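PDB 4R3U: 2-hydroxyisobutyryl-CoA mutase large subunit from Aquincola tertiaricarbonis, which catalyses, together with its small cobalamin-binding partner subunit, the B12-dependent interconversion of 2-hydroxyisobutyryl-CoA and (S)-3-hydroxybutyryl-CoA. Local coordinates for residues 305-319 / 421-434. Residues are numbered along the deposited sequence; the frame is centred on the assembly and turned at random.
Sequences DFFEEVAKFRALRRC and YVEALTTEYEKKIF
Arg-314 starts with CG beside its backbone N and kinks at chi3, while Glu-423 folds back at chi2, and the two charged ends meet end-on. Arg-314 NH1 takes Glu-423 OE1 at 2.9 Å and Arg-314 NH2 takes Glu-423 OE2 at 2.7 Å, although the guanidinium and carboxylate planes are turned 65° apart. Asp-414 adds a second acid to Arg-314. One turn later Arg-318, with CG anti to the backbone N (chi1 -174°), reaches across Thr-426, whose CG2 lies over one guanidinium face. Arg-318 NH1 is shared, meeting Thr-427 OG1 at 2.7 Å close to the guanidinium plane and Glu-430 OE2 at 3.0 Å; Lys-322 bridges to Glu-430 OE1. Several N-H donors suit this buried place, since Asp-73 O and a water, itself bound to Glu-423 OE1, take up Arg-318 NH2.

The axes pass 8.0 Å apart at a crossing angle of -54°, and the small side chains of Ala-311 and Ala-315, facing Thr-426, permit this. Knobs-into-holes packing results: the methyl of Ala-315 enters the hole made by Thr-426, Tyr-429, Glu-430 and Ile-433, and Thr-426 fits among Ala-311, Arg-314, Ala-315 and Arg-318. Thr-426 can afford burial because OG1 donates to Val-422 O. In the TIM-barrel fold of this mutase family, helix 306-327 follows strand 298-302 and packs on it through Phe-313 and Leu-316; helix 420-442 takes another side.

At one end Tyr-421 turns its edge toward the face of Phe-307 in an offset edge-to-face pair. Nearby, the extended Glu-308 receives the Tyr-429 hydroxyl, OH to OE2 2.6 Å, from above its carboxylate plane; Thr-51 and Gly-53 also bond this acid. At the far end the compact, polarisable sulfur of Cys-319 meets the Phe-434 ring obliquely in a sulfur-aromatic contact.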
ATOM      1  N   ASP A 305       6.602  -2.185  10.817  1.00 15.03           N
ATOM      2  CA  ASP A 305       5.469  -2.380  11.740  1.00 15.41           C
ATOM      3  C   ASP A 305       4.593  -1.148  11.659  1.00 20.49           C
ATOM      4  O   ASP A 305       4.900  -0.093  12.252  1.00 22.13           O
ATOM      5  CB  ASP A 305       5.888  -2.705  13.183  1.00 16.73           C
ATOM      6  CG  ASP A 305       4.791  -3.356  14.023  1.00 27.34           C
ATOM      7  OD1 ASP A 305       3.677  -2.759  14.134  1.00 29.63           O
ATOM      8  OD2 ASP A 305       5.051  -4.442  14.610  1.00 27.90           O
ATOM      9  N   PHE A 306       3.535  -1.271  10.850  1.00 18.57           N
ATOM     10  CA  PHE A 306       2.601  -0.199  10.551  1.00 19.10           C
ATOM     11  C   PHE A 306       2.223   0.719  11.728  1.00 22.37           C
ATOM     12  O   PHE A 306       2.453   1.926  11.640  1.00 21.86           O
ATOM     13  CB  PHE A 306       1.368  -0.760   9.819  1.00 20.52           C
ATOM     14  CG  PHE A 306       0.442   0.301   9.284  1.00 20.36           C
ATOM     15  CD1 PHE A 306       0.733   0.960   8.094  1.00 20.93           C
ATOM     16  CD2 PHE A 306      -0.721   0.645   9.974  1.00 21.44           C
ATOM     17  CE1 PHE A 306      -0.110   1.956   7.603  1.00 21.36           C
ATOM     18  CE2 PHE A 306      -1.583   1.621   9.471  1.00 24.72           C
ATOM     19  CZ  PHE A 306      -1.270   2.274   8.287  1.00 22.77           C
ATOM     20  N   PHE A 307       1.661   0.147  12.812  1.00 19.49           N
ATOM     21  CA  PHE A 307       1.225   0.910  13.984  1.00 19.80           C
ATOM     22  C   PHE A 307       2.320   1.362  14.899  1.00 25.64           C
ATOM     23  O   PHE A 307       2.268   2.512  15.357  1.00 26.84           O
ATOM     24  CB  PHE A 307       0.110   0.216  14.745  1.00 21.69           C
ATOM     25  CG  PHE A 307      -1.170   0.169  13.952  1.00 22.23           C
ATOM     26  CD1 PHE A 307      -1.904   1.328  13.715  1.00 24.58           C
ATOM     27  CD2 PHE A 307      -1.625  -1.024  13.411  1.00 22.85           C
ATOM     28  CE1 PHE A 307      -3.084   1.286  12.982  1.00 24.93           C
ATOM     29  CE2 PHE A 307      -2.800  -1.058  12.673  1.00 25.18           C
ATOM     30  CZ  PHE A 307      -3.529   0.098  12.476  1.00 22.93           C
ATOM     31  N   GLU A 308       3.353   0.501  15.111  1.00 20.43           N
ATOM     32  CA  GLU A 308       4.525   0.843  15.922  1.00 19.60           C
ATOM     33  C   GLU A 308       5.262   2.121  15.403  1.00 28.03           C
ATOM     34  O   GLU A 308       5.656   2.975  16.196  1.00 30.30           O
ATOM     35  CB  GLU A 308       5.464  -0.342  15.977  1.00 19.28           C
ATOM     36  CG  GLU A 308       6.841  -0.052  16.529  1.00 13.33           C
ATOM     37  CD  GLU A 308       7.617  -1.325  16.781  1.00 34.22           C
ATOM     38  OE1 GLU A 308       7.943  -2.036  15.798  1.00 16.98           O
ATOM     39  OE2 GLU A 308       7.814  -1.652  17.975  1.00 27.00           O
ATOM     40  N   GLU A 309       5.426   2.235  14.081  1.00 23.37           N
ATOM     41  CA  GLU A 309       6.078   3.362  13.415  1.00 21.87           C
ATOM     42  C   GLU A 309       5.324   4.655  13.606  1.00 23.63           C
ATOM     43  O   GLU A 309       5.946   5.651  13.903  1.00 25.08           O
ATOM     44  CB  GLU A 309       6.323   3.030  11.925  1.00 22.22           C
ATOM     45  CG  GLU A 309       7.419   1.994  11.779  1.00 24.32           C
ATOM     46  CD  GLU A 309       8.760   2.447  12.345  1.00 34.40           C
ATOM     47  OE1 GLU A 309       9.291   3.466  11.850  1.00 22.29           O
ATOM     48  OE2 GLU A 309       9.279   1.793  13.279  1.00 19.57           O
ATOM     49  N   VAL A 310       3.991   4.620  13.555  1.00 17.73           N
ATOM     50  CA  VAL A 310       3.117   5.767  13.820  1.00 16.62           C
ATOM     51  C   VAL A 310       3.240   6.184  15.312  1.00 23.98           C
ATOM     52  O   VAL A 310       3.409   7.368  15.613  1.00 25.79           O
ATOM     53  CB  VAL A 310       1.644   5.459  13.421  1.00 17.26           C
ATOM     54  CG1 VAL A 310       0.721   6.609  13.793  1.00 16.11           C
ATOM     55  CG2 VAL A 310       1.528   5.131  11.929  1.00 15.96           C
ATOM     56  N   ALA A 311       3.188   5.201  16.225  1.00 21.14           N
ATOM     57  CA  ALA A 311       3.311   5.413  17.664  1.00 22.49           C
ATOM     58  C   ALA A 311       4.663   6.079  17.983  1.00 29.41           C
ATOM     59  O   ALA A 311       4.723   6.997  18.803  1.00 30.88           O
ATOM     60  CB  ALA A 311       3.222   4.081  18.378  1.00 23.11           C
ATOM     61  N   LYS A 312       5.740   5.609  17.315  1.00 24.37           N
ATOM     62  CA  LYS A 312       7.105   6.080  17.446  1.00 23.28           C
ATOM     63  C   LYS A 312       7.210   7.552  17.045  1.00 26.44           C
ATOM     64  O   LYS A 312       7.843   8.324  17.760  1.00 25.80           O
ATOM     65  CB  LYS A 312       8.013   5.199  16.571  1.00 25.20           C
ATOM     66  CG  LYS A 312       9.518   5.457  16.693  1.00 27.62           C
ATOM     67  CD  LYS A 312      10.267   4.929  15.461  1.00 23.07           C
ATOM     68  CE  LYS A 312      10.163   5.905  14.311  1.00 18.75           C
ATOM     69  NZ  LYS A 312      10.643   5.311  13.040  1.00 18.31           N
ATOM     70  N   PHE A 313       6.583   7.947  15.909  1.00 23.35           N
ATOM     71  CA  PHE A 313       6.621   9.326  15.400  1.00 22.03           C
ATOM     72  C   PHE A 313       5.925  10.294  16.355  1.00 29.91           C
ATOM     73  O   PHE A 313       6.448  11.384  16.607  1.00 33.85           O
ATOM     74  CB  PHE A 313       6.004   9.405  14.000  1.00 22.07           C
ATOM     75  CG  PHE A 313       6.657   8.601  12.894  1.00 21.99           C
ATOM     76  CD1 PHE A 313       8.036   8.649  12.694  1.00 24.35           C
ATOM     77  CD2 PHE A 313       5.884   7.866  11.992  1.00 23.55           C
ATOM     78  CE1 PHE A 313       8.633   7.945  11.638  1.00 23.70           C
ATOM     79  CE2 PHE A 313       6.479   7.136  10.957  1.00 24.12           C
ATOM     80  CZ  PHE A 313       7.843   7.200  10.771  1.00 22.53           C
ATOM     81  N   ARG A 314       4.760   9.886  16.907  1.00 25.62           N
ATOM     82  CA  ARG A 314       3.957  10.674  17.850  1.00 25.54           C
ATOM     83  C   ARG A 314       4.666  10.768  19.182  1.00 31.95           C
ATOM     84  O   ARG A 314       4.742  11.863  19.757  1.00 33.09           O
ATOM     85  CB  ARG A 314       2.538  10.097  17.983  1.00 22.68           C
ATOM     86  CG  ARG A 314       1.773  10.128  16.659  1.00 23.03           C
ATOM     87  CD  ARG A 314       0.521   9.277  16.679  1.00 26.94           C
ATOM     88  NE  ARG A 314      -0.643  10.027  17.152  1.00 33.79           N
ATOM     89  CZ  ARG A 314      -1.144   9.953  18.380  1.00 37.57           C
ATOM     90  NH1 ARG A 314      -0.586   9.156  19.287  1.00 21.61           N
ATOM     91  NH2 ARG A 314      -2.211  10.673  18.710  1.00 20.32           N
ATOM     92  N   ALA A 315       5.274   9.650  19.634  1.00 29.80           N
ATOM     93  CA  ALA A 315       6.086   9.614  20.867  1.00 30.16           C
ATOM     94  C   ALA A 315       7.296  10.537  20.752  1.00 30.65           C
ATOM     95  O   ALA A 315       7.578  11.267  21.682  1.00 32.11           O
ATOM     96  CB  ALA A 315       6.541   8.193  21.165  1.00 30.46           C
ATOM     97  N   LEU A 316       7.992  10.526  19.608  1.00 25.47           N
ATOM     98  CA  LEU A 316       9.154  11.395  19.354  1.00 25.12           C
ATOM     99  C   LEU A 316       8.777  12.860  19.479  1.00 31.37           C
ATOM    100  O   LEU A 316       9.483  13.608  20.145  1.00 33.36           O
ATOM    101  CB  LEU A 316       9.733  11.129  17.947  1.00 23.57           C
ATOM    102  CG  LEU A 316      10.720   9.982  17.858  1.00 25.36           C
ATOM    103  CD1 LEU A 316      10.800   9.449  16.451  1.00 22.80           C
ATOM    104  CD2 LEU A 316      12.081  10.400  18.385  1.00 26.67           C
ATOM    105  N   ARG A 317       7.643  13.270  18.867  1.00 27.44           N
ATOM    106  CA  ARG A 317       7.153  14.649  18.926  1.00 26.17           C
ATOM    107  C   ARG A 317       6.857  15.079  20.341  1.00 31.77           C
ATOM    108  O   ARG A 317       7.173  16.221  20.692  1.00 34.13           O
ATOM    109  CB  ARG A 317       5.917  14.838  18.046  1.00 23.73           C
ATOM    110  CG  ARG A 317       6.245  15.252  16.617  1.00 20.87           C
ATOM    111  CD  ARG A 317       5.078  15.929  15.919  1.00 18.23           C
ATOM    112  NE  ARG A 317       3.934  15.024  15.808  1.00 30.88           N
ATOM    113  CZ  ARG A 317       3.691  14.231  14.769  1.00 38.21           C
ATOM    114  NH1 ARG A 317       4.464  14.283  13.693  1.00 28.80           N
ATOM    115  NH2 ARG A 317       2.657  13.409  14.784  1.00 24.26           N
ATOM    116  N   ARG A 318       6.251  14.173  21.160  1.00 27.31           N
ATOM    117  CA  ARG A 318       5.888  14.440  22.561  1.00 27.94           C
ATOM    118  C   ARG A 318       7.128  14.569  23.443  1.00 32.29           C
ATOM    119  O   ARG A 318       7.216  15.508  24.233  1.00 32.83           O
ATOM    120  CB  ARG A 318       4.924  13.364  23.107  1.00 28.10           C
ATOM    121  CG  ARG A 318       4.389  13.658  24.518  1.00 36.48           C
ATOM    122  CD  ARG A 318       3.018  13.075  24.716  1.00 32.67           C
ATOM    123  NE  ARG A 318       3.074  11.691  25.164  1.00 25.12           N
ATOM    124  CZ  ARG A 318       2.097  10.802  25.016  1.00 39.82           C
ATOM    125  NH1 ARG A 318       2.227   9.583  25.511  1.00 38.84           N
ATOM    126  NH2 ARG A 318       0.979  11.128  24.380  1.00 22.53           N
ATOM    127  N   CYS A 319       8.083  13.623  23.298  1.00 29.40           N
ATOM    128  CA  CYS A 319       9.359  13.569  24.021  1.00 28.78           C
ATOM    129  C   CYS A 319      10.188  14.817  23.735  1.00 31.73           C
ATOM    130  O   CYS A 319      10.678  15.465  24.664  1.00 31.29           O
ATOM    131  CB  CYS A 319      10.120  12.293  23.665  1.00 27.43           C
ATOM    132  SG  CYS A 319       9.357  10.775  24.286  1.00 31.09           S
ATOM    133  N   TYR A 421      -4.922   1.415  21.024  1.00 25.88           N
ATOM    134  CA  TYR A 421      -3.648   0.770  20.743  1.00 24.83           C
ATOM    135  C   TYR A 421      -2.563   1.796  20.448  1.00 29.12           C
ATOM    136  O   TYR A 421      -1.522   1.770  21.121  1.00 30.42           O
ATOM    137  CB  TYR A 421      -3.806  -0.281  19.613  1.00 25.47           C
ATOM    138  CG  TYR A 421      -2.516  -0.881  19.083  1.00 27.00           C
ATOM    139  CD1 TYR A 421      -1.480  -1.252  19.949  1.00 29.14           C
ATOM    140  CD2 TYR A 421      -2.343  -1.124  17.721  1.00 26.28           C
ATOM    141  CE1 TYR A 421      -0.280  -1.767  19.467  1.00 27.68           C
ATOM    142  CE2 TYR A 421      -1.154  -1.667  17.228  1.00 26.74           C
ATOM    143  CZ  TYR A 421      -0.117  -1.970  18.103  1.00 36.90           C
ATOM    144  OH  TYR A 421       1.070  -2.483  17.623  1.00 41.15           O
ATOM    145  N   VAL A 422      -2.794   2.708  19.468  1.00 22.88           N
ATOM    146  CA  VAL A 422      -1.796   3.702  19.071  1.00 21.12           C
ATOM    147  C   VAL A 422      -1.473   4.604  20.253  1.00 27.54           C
ATOM    148  O   VAL A 422      -0.295   4.838  20.529  1.00 29.11           O
ATOM    149  CB  VAL A 422      -2.165   4.453  17.753  1.00 25.33           C
ATOM    150  CG1 VAL A 422      -1.090   5.478  17.338  1.00 24.86           C
ATOM    151  CG2 VAL A 422      -2.435   3.472  16.615  1.00 23.73           C
ATOM    152  N   GLU A 423      -2.492   5.011  21.025  1.00 24.51           N
ATOM    153  CA  GLU A 423      -2.276   5.845  22.212  1.00 24.34           C
ATOM    154  C   GLU A 423      -1.465   5.183  23.324  1.00 28.83           C
ATOM    155  O   GLU A 423      -0.565   5.821  23.866  1.00 28.87           O
ATOM    156  CB  GLU A 423      -3.560   6.516  22.723  1.00 25.85           C
ATOM    157  CG  GLU A 423      -4.185   7.522  21.759  1.00 26.85           C
ATOM    158  CD  GLU A 423      -3.393   8.719  21.258  1.00 35.82           C
ATOM    159  OE1 GLU A 423      -2.224   8.911  21.663  1.00 33.39           O
ATOM    160  OE2 GLU A 423      -3.959   9.473  20.437  1.00 31.98           O
ATOM    161  N   ALA A 424      -1.727   3.892  23.605  1.00 25.79           N
ATOM    162  CA  ALA A 424      -1.014   3.086  24.598  1.00 25.82           C
ATOM    163  C   ALA A 424       0.423   2.850  24.158  1.00 30.65           C
ATOM    164  O   ALA A 424       1.344   2.989  24.970  1.00 31.06           O
ATOM    165  CB  ALA A 424      -1.727   1.759  24.802  1.00 27.17           C
ATOM    166  N   LEU A 425       0.622   2.523  22.857  1.00 28.19           N
ATOM    167  CA  LEU A 425       1.949   2.316  22.284  1.00 28.56           C
ATOM    168  C   LEU A 425       2.757   3.620  22.239  1.00 29.88           C
ATOM    169  O   LEU A 425       3.949   3.586  22.564  1.00 29.37           O
ATOM    170  CB  LEU A 425       1.839   1.657  20.896  1.00 28.65           C
ATOM    171  CG  LEU A 425       3.061   0.859  20.396  1.00 34.39           C
ATOM    172  CD1 LEU A 425       3.609  -0.121  21.477  1.00 35.41           C
ATOM    173  CD2 LEU A 425       2.729   0.129  19.112  1.00 35.38           C
ATOM    174  N   THR A 426       2.101   4.771  21.883  1.00 24.51           N
ATOM    175  CA  THR A 426       2.732   6.103  21.896  1.00 24.89           C
ATOM    176  C   THR A 426       3.270   6.371  23.322  1.00 31.14           C
ATOM    177  O   THR A 426       4.424   6.787  23.489  1.00 29.58           O
ATOM    178  CB  THR A 426       1.718   7.196  21.483  1.00 30.28           C
ATOM    179  OG1 THR A 426       1.237   6.932  20.161  1.00 27.28           O
ATOM    180  CG2 THR A 426       2.289   8.618  21.590  1.00 25.07           C
ATOM    181  N   THR A 427       2.435   6.073  24.340  1.00 29.57           N
ATOM    182  CA  THR A 427       2.802   6.269  25.748  1.00 30.86           C
ATOM    183  C   THR A 427       3.936   5.337  26.232  1.00 33.77           C
ATOM    184  O   THR A 427       4.784   5.767  27.022  1.00 33.74           O
ATOM    185  CB  THR A 427       1.537   6.344  26.619  1.00 31.44           C
ATOM    186  OG1 THR A 427       0.730   7.447  26.160  1.00 26.20           O
ATOM    187  CG2 THR A 427       1.856   6.491  28.091  1.00 25.89           C
ATOM    188  N   GLU A 428       3.933   4.078  25.753  1.00 30.10           N
ATOM    189  CA  GLU A 428       4.938   3.053  26.054  1.00 30.54           C
ATOM    190  C   GLU A 428       6.280   3.495  25.476  1.00 36.27           C
ATOM    191  O   GLU A 428       7.277   3.506  26.202  1.00 38.19           O
ATOM    192  CB  GLU A 428       4.514   1.672  25.519  1.00 31.44           C
ATOM    193  CG  GLU A 428       3.985   0.747  26.598  1.00 52.15           C
ATOM    194  CD  GLU A 428       5.018   0.329  27.641  1.00 82.81           C
ATOM    195  OE1 GLU A 428       4.994   0.899  28.758  1.00 78.13           O
ATOM    196  OE2 GLU A 428       5.855  -0.555  27.339  1.00 69.09           O
ATOM    197  N   TYR A 429       6.290   3.951  24.203  1.00 31.52           N
ATOM    198  CA  TYR A 429       7.490   4.488  23.566  1.00 30.52           C
ATOM    199  C   TYR A 429       8.094   5.669  24.350  1.00 35.58           C
ATOM    200  O   TYR A 429       9.286   5.634  24.647  1.00 36.65           O
ATOM    201  CB  TYR A 429       7.239   4.851  22.084  1.00 29.72           C
ATOM    202  CG  TYR A 429       7.689   3.740  21.173  1.00 30.49           C
ATOM    203  CD1 TYR A 429       9.008   3.682  20.709  1.00 32.56           C
ATOM    204  CD2 TYR A 429       6.851   2.660  20.896  1.00 30.32           C
ATOM    205  CE1 TYR A 429       9.459   2.603  19.950  1.00 32.16           C
ATOM    206  CE2 TYR A 429       7.286   1.588  20.127  1.00 30.00           C
ATOM    207  CZ  TYR A 429       8.587   1.567  19.650  1.00 34.19           C
ATOM    208  OH  TYR A 429       9.023   0.479  18.942  1.00 32.74           O
ATOM    209  N   GLU A 430       7.256   6.655  24.746  1.00 31.62           N
ATOM    210  CA  GLU A 430       7.624   7.842  25.527  1.00 31.58           C
ATOM    211  C   GLU A 430       8.420   7.469  26.795  1.00 37.33           C
ATOM    212  O   GLU A 430       9.560   7.895  26.960  1.00 35.33           O
ATOM    213  CB  GLU A 430       6.358   8.632  25.888  1.00 33.06           C
ATOM    214  CG  GLU A 430       6.665   9.955  26.566  1.00 42.69           C
ATOM    215  CD  GLU A 430       5.543  10.582  27.361  1.00 51.18           C
ATOM    216  OE1 GLU A 430       5.765  11.677  27.924  1.00 52.89           O
ATOM    217  OE2 GLU A 430       4.466   9.954  27.480  1.00 41.12           O
ATOM    218  N   LYS A 431       7.819   6.629  27.653  1.00 36.73           N
ATOM    219  CA  LYS A 431       8.406   6.146  28.893  1.00 37.57           C
ATOM    220  C   LYS A 431       9.718   5.386  28.645  1.00 40.01           C
ATOM    221  O   LYS A 431      10.715   5.669  29.313  1.00 40.97           O
ATOM    222  CB  LYS A 431       7.390   5.310  29.689  1.00 41.38           C
ATOM    223  CG  LYS A 431       6.211   6.144  30.196  1.00 63.87           C
ATOM    224  CD  LYS A 431       5.063   5.294  30.732  1.00 80.68           C
ATOM    225  CE  LYS A 431       3.919   6.126  31.278  1.00 89.59           C
ATOM    226  NZ  LYS A 431       2.716   5.299  31.596  1.00 88.35           N
ATOM    227  N   LYS A 432       9.729   4.465  27.660  1.00 33.84           N
ATOM    228  CA  LYS A 432      10.915   3.669  27.306  1.00 31.73           C
ATOM    229  C   LYS A 432      12.021   4.538  26.754  1.00 32.01           C
ATOM    230  O   LYS A 432      13.187   4.293  27.074  1.00 30.50           O
ATOM    231  CB  LYS A 432      10.574   2.500  26.370  1.00 32.64           C
ATOM    232  CG  LYS A 432       9.753   1.369  27.002  1.00 39.97           C
ATOM    233  CD  LYS A 432      10.554   0.432  27.896  1.00 46.39           C
ATOM    234  CE  LYS A 432       9.636  -0.308  28.845  1.00 60.90           C
ATOM    235  NZ  LYS A 432      10.374  -0.908  29.992  1.00 70.77           N
ATOM    236  N   ILE A 433      11.658   5.600  25.989  1.00 28.17           N
ATOM    237  CA  ILE A 433      12.608   6.595  25.453  1.00 27.58           C
ATOM    238  C   ILE A 433      13.246   7.373  26.613  1.00 31.88           C
ATOM    239  O   ILE A 433      14.471   7.474  26.665  1.00 32.00           O
ATOM    240  CB  ILE A 433      11.945   7.558  24.423  1.00 29.94           C
ATOM    241  CG1 ILE A 433      11.761   6.889  23.033  1.00 27.21           C
ATOM    242  CG2 ILE A 433      12.695   8.911  24.307  1.00 32.08           C
ATOM    243  CD1 ILE A 433      10.519   7.464  22.209  1.00 19.93           C
ATOM    244  N   PHE A 434      12.421   7.908  27.544  1.00 28.60           N
ATOM    245  CA  PHE A 434      12.941   8.684  28.674  1.00 29.83           C
ATOM    246  C   PHE A 434      13.886   7.891  29.568  1.00 37.46           C
ATOM    247  O   PHE A 434      14.917   8.418  29.995  1.00 39.75           O
ATOM    248  CB  PHE A 434      11.826   9.387  29.462  1.00 31.13           C
ATOM    249  CG  PHE A 434      11.335  10.632  28.778  1.00 31.35           C
ATOM    250  CD1 PHE A 434      12.221  11.636  28.407  1.00 34.33           C
ATOM    251  CD2 PHE A 434       9.982  10.810  28.510  1.00 32.41           C
ATOM    252  CE1 PHE A 434      11.766  12.774  27.744  1.00 35.20           C
ATOM    253  CE2 PHE A 434       9.532  11.948  27.838  1.00 33.93           C
ATOM    254  CZ  PHE A 434      10.418  12.922  27.468  1.00 31.70           C
TER
HETATM  255  O   HOH W   1      -0.597   9.023  23.744  1.00 28.67           O